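Local structure of putative ring-cleaving dioxygenase mhqO (Bacillus subtilis subsp. subtilis, 3OAJ) at residues I12-G17 / H123-E128; G73-G78 / A213-H218; A157-E162 / G261-E266. The protein probably acts as an iron(II)-dependent extradiol dioxygenase that opens aromatic rings and so may contribute to the breakdown of aromatic compounds. All coordinates share one frame; numbering follows the deposited sequence.

All three contacts are buried, contact 1 nearest the centre of the chain (about 9 Å between centres, against about 13 Å for the others), while contact 2 includes the exposed V74. Contacts 1 and 3 join elements of the two mixed sheets: contact 1 packs strand 9-16 on the loop before strand 126-131, contact 3 the end of strand 153-160 and the residues after it against the turn before strand 264-269. Contact 2 sets the loop connecting strands 61-66 and 79-87, one from each sheet, against residues entering strand 215-223. Contact 1 is apolar apart from one histidine ring, whereas contacts 2 and 3 each add one backbone hydrogen bond and carry a zinc ligand, H218 and E266.

Contact 1 (I12-G17 / H123-E128); sequences ITAIVG and HGLHLE. With SO4 (sulfate ion), chain D.
A14 and V16 of strand 9-16, and G17 just after it, meet L125 and H123. T13, one residue before the contact, turns to the other side: its OG1 donates a hydrogen bond at 2.7 Å to O3 of a sulfate ion, probably from the crystallisation liquor and also held by Y256 OH, and is bonded to T63 OG1. A14 directs its methyl at the opposite segment, where CB lies 3.6 Å from L125 CD1. The same leucine methyl also reaches V16, whose CG1 is 3.7 Å from L125 CD1, so that one branch of L125 serves both residues on this side of the strand. V16 and L125 cross at about a right angle. V16 CB also approaches the H123 ring obliquely, 3.5 Å from ND1. G17 then lies over a face of that ring: its CA is 3.7 Å from the ring centroid and 9° off the normal, a CH-pi contact. The ring is brought there by chi1 of -56°, which sets CG opposite the carbonyl carbon of H123. Its far nitrogen, NE2, is hydrogen-bonded to E21 OE1 of helix 19-29, which ties down the imidazole while the glycine packs on it. The chemistry is thus apolar around L125 and aromatic at G17, with the carboxylate of E21 likely to favour a proton on NE2.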
ATOM      1  N   ILE A  12      -0.601  -0.204  -2.099  1.00  9.44           N
ATOM      2  CA  ILE A  12      -0.471   1.223  -1.923  1.00  9.34           C
ATOM      3  C   ILE A  12       0.963   1.581  -2.287  1.00  9.22           C
ATOM      4  O   ILE A  12       1.906   0.854  -1.999  1.00 10.65           O
ATOM      5  CB  ILE A  12      -0.777   1.591  -0.436  1.00 10.30           C
ATOM      6  CG1 ILE A  12      -2.274   1.431  -0.154  1.00 10.65           C
ATOM      7  CG2 ILE A  12      -0.322   2.999  -0.087  1.00 10.62           C
ATOM      8  CD1 ILE A  12      -2.636   1.366   1.326  1.00 11.05           C
ATOM      9  N   THR A  13       1.127   2.749  -2.898  1.00  9.58           N
ATOM     10  CA  THR A  13       2.421   3.170  -3.403  1.00 10.21           C
ATOM     11  C   THR A  13       2.775   4.542  -2.849  1.00 10.74           C
ATOM     12  O   THR A  13       1.966   5.474  -2.882  1.00 11.54           O
ATOM     13  CB  THR A  13       2.434   3.169  -4.941  1.00  9.99           C
ATOM     14  OG1 THR A  13       2.261   1.824  -5.377  1.00 11.64           O
ATOM     15  CG2 THR A  13       3.740   3.786  -5.526  1.00 12.07           C
ATOM     16  N   ALA A  14       3.995   4.625  -2.327  1.00 11.97           N
ATOM     17  CA  ALA A  14       4.480   5.843  -1.692  1.00 12.87           C
ATOM     18  C   ALA A  14       5.863   6.256  -2.174  1.00 13.42           C
ATOM     19  O   ALA A  14       6.672   5.420  -2.555  1.00 12.58           O
ATOM     20  CB  ALA A  14       4.510   5.658  -0.183  1.00 13.59           C
ATOM     21  N   ILE A  15       6.114   7.562  -2.147  1.00 15.00           N
ATOM     22  CA  ILE A  15       7.445   8.091  -2.412  1.00 15.66           C
ATOM     23  C   ILE A  15       8.117   8.259  -1.055  1.00 15.00           C
ATOM     24  O   ILE A  15       7.525   8.818  -0.131  1.00 15.27           O
ATOM     25  CB  ILE A  15       7.399   9.434  -3.183  1.00 17.86           C
ATOM     26  CG1 ILE A  15       6.752   9.223  -4.560  1.00 21.66           C
ATOM     27  CG2 ILE A  15       8.798   9.985  -3.335  1.00 21.00           C
ATOM     28  CD1 ILE A  15       6.605  10.495  -5.411  1.00 19.93           C
ATOM     29  N   VAL A  16       9.332   7.725  -0.929  1.00 14.48           N
ATOM     30  CA  VAL A  16      10.084   7.789   0.336  1.00 14.38           C
ATOM     31  C   VAL A  16      11.547   8.164   0.093  1.00 14.49           C
ATOM     32  O   VAL A  16      11.905   8.579  -1.002  1.00 13.96           O
ATOM     33  CB  VAL A  16       9.969   6.460   1.138  1.00 14.05           C
ATOM     34  CG1 VAL A  16       8.518   6.222   1.599  1.00 15.61           C
ATOM     35  CG2 VAL A  16      10.522   5.277   0.329  1.00 15.82           C
ATOM     36  N   GLY A  17      12.377   8.010   1.126  1.00 14.68           N
ATOM     37  CA  GLY A  17      13.800   8.367   1.088  1.00 14.88           C
ATOM     38  C   GLY A  17      14.704   7.198   0.740  1.00 15.03           C
ATOM     39  O   GLY A  17      14.323   6.317  -0.023  1.00 15.24           O
ATOM     40  N   HIS A 123      10.364   8.094   7.033  1.00 13.52           N
ATOM     41  CA  HIS A 123      10.262   9.171   6.061  1.00 13.65           C
ATOM     42  C   HIS A 123       8.962   9.973   6.190  1.00 14.05           C
ATOM     43  O   HIS A 123       8.664  10.820   5.359  1.00 15.49           O
ATOM     44  CB  HIS A 123      10.506   8.604   4.659  1.00 14.15           C
ATOM     45  CG  HIS A 123      11.824   7.897   4.541  1.00 15.48           C
ATOM     46  ND1 HIS A 123      11.953   6.621   4.037  1.00 15.17           N
ATOM     47  CD2 HIS A 123      13.069   8.282   4.912  1.00 15.50           C
ATOM     48  CE1 HIS A 123      13.225   6.261   4.079  1.00 15.55           C
ATOM     49  NE2 HIS A 123      13.924   7.256   4.598  1.00 16.34           N
ATOM     50  N   GLY A 124       8.221   9.716   7.270  1.00 13.69           N
ATOM     51  CA  GLY A 124       7.047  10.504   7.619  1.00 13.23           C
ATOM     52  C   GLY A 124       5.691   9.930   7.254  1.00 12.44           C
ATOM     53  O   GLY A 124       4.673  10.555   7.547  1.00 13.18           O
ATOM     54  N   LEU A 125       5.632   8.756   6.620  1.00 11.86           N
ATOM     55  CA  LEU A 125       4.305   8.203   6.320  1.00 11.44           C
ATOM     56  C   LEU A 125       3.599   7.820   7.616  1.00 11.23           C
ATOM     57  O   LEU A 125       4.248   7.332   8.547  1.00 11.99           O
ATOM     58  CB  LEU A 125       4.422   6.971   5.426  1.00 11.92           C
ATOM     59  CG  LEU A 125       5.012   7.131   4.020  1.00 11.44           C
ATOM     60  CD1 LEU A 125       5.253   5.768   3.346  1.00 13.28           C
ATOM     61  CD2 LEU A 125       4.096   8.008   3.175  1.00 13.68           C
ATOM     62  N   HIS A 126       2.283   8.040   7.670  1.00 11.10           N
ATOM     63  CA  HIS A 126       1.501   7.645   8.844  1.00 10.77           C
ATOM     64  C   HIS A 126       1.029   6.205   8.728  1.00 10.01           C
ATOM     65  O   HIS A 126       0.362   5.840   7.735  1.00 10.32           O
ATOM     66  CB  HIS A 126       0.247   8.511   9.039  1.00 11.78           C
ATOM     67  CG  HIS A 126       0.498   9.985   9.185  1.00 13.89           C
ATOM     68  ND1 HIS A 126       1.545  10.507   9.918  1.00 14.28           N
ATOM     69  CD2 HIS A 126      -0.220  11.048   8.746  1.00 13.84           C
ATOM     70  CE1 HIS A 126       1.477  11.827   9.901  1.00 14.35           C
ATOM     71  NE2 HIS A 126       0.411  12.181   9.200  1.00 14.66           N
ATOM     72  N   LEU A 127       1.343   5.397   9.739  1.00  9.90           N
ATOM     73  CA  LEU A 127       0.978   3.984   9.765  1.00  9.96           C
ATOM     74  C   LEU A 127       0.178   3.686  11.024  1.00  9.94           C
ATOM     75  O   LEU A 127       0.263   4.424  12.024  1.00 10.64           O
ATOM     76  CB  LEU A 127       2.246   3.120   9.767  1.00 11.18           C
ATOM     77  CG  LEU A 127       3.012   2.896   8.456  1.00 12.85           C
ATOM     78  CD1 LEU A 127       3.548   4.179   7.843  1.00 13.47           C
ATOM     79  CD2 LEU A 127       4.136   1.871   8.690  1.00 13.05           C
ATOM     80  N   GLU A 128      -0.549   2.573  11.010  1.00 10.13           N
ATOM     81  CA  GLU A 128      -1.200   2.111  12.224  1.00  9.98           C
ATOM     82  C   GLU A 128      -1.287   0.602  12.194  1.00 10.01           C
ATOM     83  O   GLU A 128      -1.274  -0.001  11.111  1.00 11.12           O
ATOM     84  CB  GLU A 128      -2.586   2.752  12.428  1.00 10.57           C
ATOM     85  CG  GLU A 128      -3.579   2.393  11.349  1.00 12.05           C
ATOM     86  CD  GLU A 128      -4.933   3.076  11.447  1.00 11.01           C
ATOM     87  OE1 GLU A 128      -5.125   4.060  12.215  1.00 12.93           O
ATOM     88  OE2 GLU A 128      -5.818   2.616  10.692  1.00 13.06           O
TER
HETATM   89  S   SO4 D 501       2.140   1.217  -9.491  1.00 19.95           S
HETATM   90  O1  SO4 D 501       1.888   2.503 -10.139  1.00 22.00           O
HETATM   91  O2  SO4 D 501       3.396   0.619  -9.897  1.00 21.99           O
HETATM   92  O3  SO4 D 501       2.104   1.331  -8.032  1.00 21.07           O
HETATM   93  O4  SO4 D 501       1.090   0.301  -9.946  1.00 20.83           O

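Contact 2 (G73-G78 / A213-H218); sequences GVIGDG and AGTVHH. With ZN (zinc ion), chain C.
The loop that leads into strand 79-87 of the first VOC module here packs against residues leading into strand 215-223 of the second, the strand that supplies the metal ligand H218. G73 N donates to A213 O at 2.9 Å with an N-H...O angle of 162°. Beyond this bond the contact is made by T215 and I75. T215 CG2 comes up against the loop backbone, 3.7 Å from V74 N; chi1 of 69° puts CG2 anti to the carbonyl carbon, with OG1 on another branch, bonded to G212 O. I75 runs past T215 in the opposite direction, and its CG1 rests 3.5 Å from G214 O. Farther along, a water donates to both G78 O and H217 O, bridging the segments. H217 and H218 both face T13 in a classic beta bulge. H218 NE2 binds the zinc ion at 2.3 Å; H11 and E266 are further ligands of this site, which is predicted to hold iron(II). Strand 215-223 runs between strands 9-16 and 264-269: I15 packs on A213 and H217, while L264 touches H217 and H218. On the loop side, Q79 of strand 79-87 touches T215.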
ATOM      1  N   GLY A  73       7.172  16.083   0.580  1.00 28.01           N
ATOM      2  CA  GLY A  73       5.794  16.523   0.399  1.00 25.06           C
ATOM      3  C   GLY A  73       5.140  16.798   1.740  1.00 22.49           C
ATOM      4  O   GLY A  73       5.785  16.714   2.787  1.00 22.05           O
ATOM      5  N   VAL A  74       3.847  17.110   1.701  1.00 20.58           N
ATOM      6  CA  VAL A  74       3.062  17.368   2.902  1.00 19.21           C
ATOM      7  C   VAL A  74       1.803  16.521   2.836  1.00 18.01           C
ATOM      8  O   VAL A  74       1.087  16.563   1.836  1.00 18.08           O
ATOM      9  CB  VAL A  74       2.651  18.861   3.028  1.00 19.35           C
ATOM     10  CG1 VAL A  74       1.798  19.071   4.281  1.00 20.87           C
ATOM     11  CG2 VAL A  74       3.878  19.765   3.072  1.00 21.04           C
ATOM     12  N   ILE A  75       1.542  15.761   3.899  1.00 17.12           N
ATOM     13  CA  ILE A  75       0.337  14.938   3.995  1.00 16.51           C
ATOM     14  C   ILE A  75      -0.893  15.830   4.161  1.00 17.10           C
ATOM     15  O   ILE A  75      -0.932  16.699   5.032  1.00 17.96           O
ATOM     16  CB  ILE A  75       0.438  13.912   5.153  1.00 16.03           C
ATOM     17  CG1 ILE A  75       1.617  12.958   4.897  1.00 15.22           C
ATOM     18  CG2 ILE A  75      -0.892  13.148   5.341  1.00 16.05           C
ATOM     19  CD1 ILE A  75       2.002  12.073   6.072  1.00 16.46           C
ATOM     20  N   GLY A  76      -1.892  15.623   3.305  1.00 16.50           N
ATOM     21  CA  GLY A  76      -3.106  16.435   3.327  1.00 16.09           C
ATOM     22  C   GLY A  76      -4.170  15.898   2.394  1.00 14.96           C
ATOM     23  O   GLY A  76      -4.020  14.818   1.817  1.00 14.12           O
ATOM     24  N   ASP A  77      -5.253  16.652   2.245  1.00 15.26           N
ATOM     25  CA  ASP A  77      -6.352  16.265   1.360  1.00 16.19           C
ATOM     26  C   ASP A  77      -5.874  15.951  -0.048  1.00 15.24           C
ATOM     27  O   ASP A  77      -4.929  16.577  -0.552  1.00 16.08           O
ATOM     28  CB  ASP A  77      -7.416  17.361   1.302  1.00 18.49           C
ATOM     29  CG  ASP A  77      -8.021  17.644   2.648  1.00 23.51           C
ATOM     30  OD1 ASP A  77      -8.093  16.711   3.480  1.00 21.16           O
ATOM     31  OD2 ASP A  77      -8.424  18.804   2.869  1.00 21.61           O
ATOM     32  N   GLY A  78      -6.565  15.006  -0.679  1.00 13.69           N
ATOM     33  CA  GLY A  78      -6.155  14.437  -1.955  1.00 13.52           C
ATOM     34  C   GLY A  78      -5.177  13.265  -1.837  1.00 13.28           C
ATOM     35  O   GLY A  78      -4.551  12.889  -2.825  1.00 13.83           O
ATOM     36  N   ALA A 213       8.127  13.250  -1.253  1.00 21.63           N
ATOM     37  CA  ALA A 213       8.527  12.184  -0.335  1.00 20.98           C
ATOM     38  C   ALA A 213       7.786  12.270   0.992  1.00 19.38           C
ATOM     39  O   ALA A 213       7.453  13.355   1.461  1.00 19.93           O
ATOM     40  CB  ALA A 213      10.038  12.204  -0.117  1.00 21.46           C
ATOM     41  N   GLY A 214       7.513  11.119   1.593  1.00 17.61           N
ATOM     42  CA  GLY A 214       6.758  11.097   2.829  1.00 16.95           C
ATOM     43  C   GLY A 214       5.266  11.267   2.622  1.00 15.52           C
ATOM     44  O   GLY A 214       4.554  11.641   3.536  1.00 15.30           O
ATOM     45  N   THR A 215       4.795  11.002   1.410  1.00 14.29           N
ATOM     46  CA  THR A 215       3.360  10.982   1.135  1.00 13.45           C
ATOM     47  C   THR A 215       3.005   9.740   0.337  1.00 12.83           C
ATOM     48  O   THR A 215       3.850   9.181  -0.371  1.00 13.01           O
ATOM     49  CB  THR A 215       2.848  12.249   0.390  1.00 14.34           C
ATOM     50  OG1 THR A 215       3.336  12.276  -0.958  1.00 17.09           O
ATOM     51  CG2 THR A 215       3.232  13.535   1.135  1.00 17.31           C
ATOM     52  N   VAL A 216       1.756   9.300   0.472  1.00 12.45           N
ATOM     53  CA  VAL A 216       1.246   8.204  -0.343  1.00 11.50           C
ATOM     54  C   VAL A 216       0.891   8.758  -1.715  1.00 10.74           C
ATOM     55  O   VAL A 216       0.159   9.744  -1.817  1.00 11.24           O
ATOM     56  CB  VAL A 216       0.017   7.539   0.301  1.00 11.41           C
ATOM     57  CG1 VAL A 216      -0.562   6.478  -0.631  1.00 12.37           C
ATOM     58  CG2 VAL A 216       0.407   6.948   1.661  1.00 12.57           C
ATOM     59  N   HIS A 217       1.396   8.106  -2.762  1.00 11.37           N
ATOM     60  CA  HIS A 217       1.196   8.554  -4.149  1.00 12.38           C
ATOM     61  C   HIS A 217      -0.175   8.139  -4.681  1.00 11.88           C
ATOM     62  O   HIS A 217      -0.878   8.929  -5.317  1.00 12.15           O
ATOM     63  CB  HIS A 217       2.304   8.012  -5.062  1.00 15.29           C
ATOM     64  CG  HIS A 217       2.221   8.524  -6.467  1.00 19.08           C
ATOM     65  ND1 HIS A 217       2.921   9.629  -6.898  1.00 19.23           N
ATOM     66  CD2 HIS A 217       1.497   8.099  -7.530  1.00 18.08           C
ATOM     67  CE1 HIS A 217       2.643   9.855  -8.172  1.00 19.81           C
ATOM     68  NE2 HIS A 217       1.778   8.944  -8.578  1.00 20.15           N
ATOM     69  N   HIS A 218      -0.546   6.878  -4.435  1.00 10.81           N
ATOM     70  CA  HIS A 218      -1.851   6.385  -4.859  1.00 10.90           C
ATOM     71  C   HIS A 218      -2.242   5.103  -4.148  1.00 10.20           C
ATOM     72  O   HIS A 218      -1.402   4.450  -3.497  1.00 10.53           O
ATOM     73  CB  HIS A 218      -1.899   6.203  -6.381  1.00 12.10           C
ATOM     74  CG  HIS A 218      -0.953   5.165  -6.914  1.00 12.21           C
ATOM     75  ND1 HIS A 218       0.313   5.485  -7.362  1.00 12.85           N
ATOM     76  CD2 HIS A 218      -1.100   3.835  -7.125  1.00 12.94           C
ATOM     77  CE1 HIS A 218       0.904   4.397  -7.824  1.00 13.19           C
ATOM     78  NE2 HIS A 218       0.077   3.378  -7.677  1.00 12.62           N
TER
HETATM   79 ZN    ZN C 500      -0.033   1.170  -8.282  0.70 17.63          ZN
HETATM   80  O   HOH W   1      -3.383  10.423  -4.207  1.00 14.65           O

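Contact 3 (A157-E162 / G261-E266); sequences ATLLSE and GEILFE. With ZN (zinc ion), chain C.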
ATOM      1  N   ALA A 157      -7.174   1.518   5.038  1.00  9.27           N
ATOM      2  CA  ALA A 157      -6.549   2.827   4.910  1.00  9.38           C
ATOM      3  C   ALA A 157      -7.530   3.903   5.315  1.00  9.67           C
ATOM      4  O   ALA A 157      -8.755   3.677   5.324  1.00  9.70           O
ATOM      5  CB  ALA A 157      -6.061   3.067   3.462  1.00 10.57           C
ATOM      6  N   THR A 158      -6.981   5.079   5.622  1.00  9.96           N
ATOM      7  CA  THR A 158      -7.781   6.262   5.925  1.00 10.28           C
ATOM      8  C   THR A 158      -7.522   7.291   4.830  1.00 10.66           C
ATOM      9  O   THR A 158      -6.378   7.651   4.581  1.00 11.83           O
ATOM     10  CB  THR A 158      -7.415   6.861   7.318  1.00 10.82           C
ATOM     11  OG1 THR A 158      -7.742   5.893   8.333  1.00 11.83           O
ATOM     12  CG2 THR A 158      -8.181   8.186   7.568  1.00 13.22           C
ATOM     13  N   LEU A 159      -8.589   7.706   4.151  1.00 11.09           N
ATOM     14  CA  LEU A 159      -8.511   8.634   3.026  1.00 10.97           C
ATOM     15  C   LEU A 159      -8.803  10.052   3.452  1.00 11.30           C
ATOM     16  O   LEU A 159      -9.736  10.303   4.211  1.00 11.42           O
ATOM     17  CB  LEU A 159      -9.509   8.230   1.930  1.00 11.52           C
ATOM     18  CG  LEU A 159      -9.459   6.751   1.507  1.00 12.14           C
ATOM     19  CD1 LEU A 159     -10.490   6.463   0.412  1.00 12.61           C
ATOM     20  CD2 LEU A 159      -8.059   6.365   1.049  1.00 12.97           C
ATOM     21  N   LEU A 160      -7.995  10.976   2.939  1.00 11.38           N
ATOM     22  CA  LEU A 160      -8.197  12.412   3.110  1.00 11.92           C
ATOM     23  C   LEU A 160      -8.633  12.961   1.758  1.00 11.95           C
ATOM     24  O   LEU A 160      -7.856  13.017   0.819  1.00 12.61           O
ATOM     25  CB  LEU A 160      -6.900  13.084   3.553  1.00 12.61           C
ATOM     26  CG  LEU A 160      -6.172  12.458   4.746  1.00 11.40           C
ATOM     27  CD1 LEU A 160      -4.883  13.225   5.026  1.00 14.02           C
ATOM     28  CD2 LEU A 160      -7.060  12.459   5.991  1.00 13.88           C
ATOM     29  N   SER A 161      -9.905  13.319   1.664  1.00 11.91           N
ATOM     30  CA  SER A 161     -10.508  13.732   0.406  1.00 12.19           C
ATOM     31  C   SER A 161     -10.806  15.234   0.389  1.00 13.00           C
ATOM     32  O   SER A 161     -11.260  15.794   1.395  1.00 13.72           O
ATOM     33  CB  SER A 161     -11.805  12.942   0.190  1.00 12.15           C
ATOM     34  OG  SER A 161     -12.546  13.455  -0.902  1.00 12.55           O
ATOM     35  N   GLU A 162     -10.567  15.889  -0.745  1.00 13.35           N
ATOM     36  CA  GLU A 162     -10.970  17.291  -0.890  1.00 14.04           C
ATOM     37  C   GLU A 162     -12.494  17.426  -0.921  1.00 14.55           C
ATOM     38  O   GLU A 162     -13.027  18.481  -0.597  1.00 15.50           O
ATOM     39  CB  GLU A 162     -10.374  17.922  -2.147  1.00 15.03           C
ATOM     40  CG  GLU A 162      -8.867  18.136  -2.097  1.00 18.30           C
ATOM     41  CD  GLU A 162      -8.354  18.924  -3.289  1.00 16.97           C
ATOM     42  OE1 GLU A 162      -9.163  19.599  -3.964  1.00 18.67           O
ATOM     43  OE2 GLU A 162      -7.137  18.869  -3.539  1.00 19.58           O
ATOM     44  N   GLY A 261     -12.346  13.760  -5.027  1.00 11.98           N
ATOM     45  CA  GLY A 261     -11.658  14.309  -3.854  1.00 11.96           C
ATOM     46  C   GLY A 261     -10.155  14.468  -4.070  1.00 11.95           C
ATOM     47  O   GLY A 261      -9.417  14.809  -3.137  1.00 12.66           O
ATOM     48  N   GLU A 262      -9.719  14.231  -5.308  1.00 11.93           N
ATOM     49  CA  GLU A 262      -8.328  14.409  -5.765  1.00 12.18           C
ATOM     50  C   GLU A 262      -7.350  13.294  -5.379  1.00 11.08           C
ATOM     51  O   GLU A 262      -6.154  13.398  -5.661  1.00 10.97           O
ATOM     52  CB  GLU A 262      -7.773  15.802  -5.413  1.00 14.17           C
ATOM     53  CG  GLU A 262      -8.433  16.924  -6.224  1.00 19.41           C
ATOM     54  CD  GLU A 262      -8.305  16.698  -7.725  1.00 17.62           C
ATOM     55  OE1 GLU A 262      -7.181  16.411  -8.169  1.00 20.89           O
ATOM     56  OE2 GLU A 262      -9.320  16.804  -8.448  1.00 21.05           O
ATOM     57  N   ILE A 263      -7.842  12.201  -4.794  1.00 10.63           N
ATOM     58  CA  ILE A 263      -6.992  11.052  -4.536  1.00 10.81           C
ATOM     59  C   ILE A 263      -6.791  10.289  -5.841  1.00 10.78           C
ATOM     60  O   ILE A 263      -7.747  10.091  -6.597  1.00 11.08           O
ATOM     61  CB  ILE A 263      -7.613  10.128  -3.472  1.00 11.26           C
ATOM     62  CG1 ILE A 263      -7.987  10.919  -2.213  1.00 10.72           C
ATOM     63  CG2 ILE A 263      -6.633   9.038  -3.076  1.00 11.02           C
ATOM     64  CD1 ILE A 263      -8.874  10.129  -1.239  1.00 12.43           C
ATOM     65  N   LEU A 264      -5.560   9.851  -6.096  1.00 10.91           N
ATOM     66  CA  LEU A 264      -5.298   9.011  -7.252  1.00 10.75           C
ATOM     67  C   LEU A 264      -5.609   7.555  -6.916  1.00 10.11           C
ATOM     68  O   LEU A 264      -5.008   6.982  -6.001  1.00 10.07           O
ATOM     69  CB  LEU A 264      -3.852   9.187  -7.726  1.00 11.47           C
ATOM     70  CG  LEU A 264      -3.483   8.378  -8.983  1.00 10.76           C
ATOM     71  CD1 LEU A 264      -4.389   8.746 -10.156  1.00 11.86           C
ATOM     72  CD2 LEU A 264      -2.007   8.582  -9.353  1.00 11.94           C
ATOM     73  N   PHE A 265      -6.569   6.984  -7.650  1.00  9.41           N
ATOM     74  CA  PHE A 265      -6.949   5.588  -7.476  1.00  9.25           C
ATOM     75  C   PHE A 265      -6.391   4.765  -8.636  1.00  9.97           C
ATOM     76  O   PHE A 265      -6.129   5.279  -9.735  1.00 10.94           O
ATOM     77  CB  PHE A 265      -8.480   5.458  -7.510  1.00  9.81           C
ATOM     78  CG  PHE A 265      -9.176   5.685  -6.168  1.00  9.76           C
ATOM     79  CD1 PHE A 265      -8.542   6.308  -5.094  1.00 10.42           C
ATOM     80  CD2 PHE A 265     -10.511   5.307  -6.018  1.00 10.46           C
ATOM     81  CE1 PHE A 265      -9.203   6.519  -3.899  1.00 10.73           C
ATOM     82  CE2 PHE A 265     -11.189   5.500  -4.800  1.00 10.58           C
ATOM     83  CZ  PHE A 265     -10.532   6.117  -3.744  1.00 10.98           C
ATOM     84  N   GLU A 266      -6.271   3.468  -8.401  1.00  9.88           N
ATOM     85  CA  GLU A 266      -5.803   2.552  -9.431  1.00 10.12           C
ATOM     86  C   GLU A 266      -6.649   1.294  -9.302  1.00 10.19           C
ATOM     87  O   GLU A 266      -7.107   0.973  -8.210  1.00 10.80           O
ATOM     88  CB  GLU A 266      -4.321   2.237  -9.190  1.00 10.63           C
ATOM     89  CG  GLU A 266      -3.731   1.086 -10.046  1.00 12.41           C
ATOM     90  CD  GLU A 266      -2.294   0.784  -9.705  1.00 12.11           C
ATOM     91  OE1 GLU A 266      -1.721   1.441  -8.812  1.00 12.49           O
ATOM     92  OE2 GLU A 266      -1.735  -0.142 -10.327  1.00 15.04           O
TER
HETATM   93 ZN    ZN C 500      -0.033   1.170  -8.282  0.70 17.63          ZN
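The F265 ring meets L159 at its edge, near the ring plane, where CZ lies 4.2 Å from L159 CD1; the two side chains cross at about a right angle. The same ring packs edge-to-face with W221 of strand 215-223. The other flat groups are the carboxylates of E162 and E262, whose planes are turned 44° apart. E262 CG sits over a face of the E162 carboxylate, 3.6 Å from E162 CD. The E262 chain bends at chi2, -56°, which carries its own carboxylate away, and the charged atoms E162 OE2 and E262 OE1 stay 5.2 Å apart.

Between these ends I263 fills the middle. Its CD1 touches L159 CB at 3.7 Å and lies equally close to L160 O, so that a methyl packs against both a side chain and the backbone of strand 153-160. One hydrogen bond fastens the segments: E162 N donates to G261 O at 2.9 Å, N-H...O angle 168°. Beside it, S161 OG lies 3.2 Å from G261 CA. The hydrogen bonds of this hydroxyl go to T167 OG1 and Q163 N, while E259 OE2 and OE1 accept from G261 N and I263 N.

Farther along strand 264-269, E266 OE1 binds the zinc ion together with H11 and H218. Strand 264-269 lies between strands 215-223 and 253-258 of one sheet, and strand 153-160 between 79-87 and 198-202 of the other, so the contact joins the two sheets within the second VOC module.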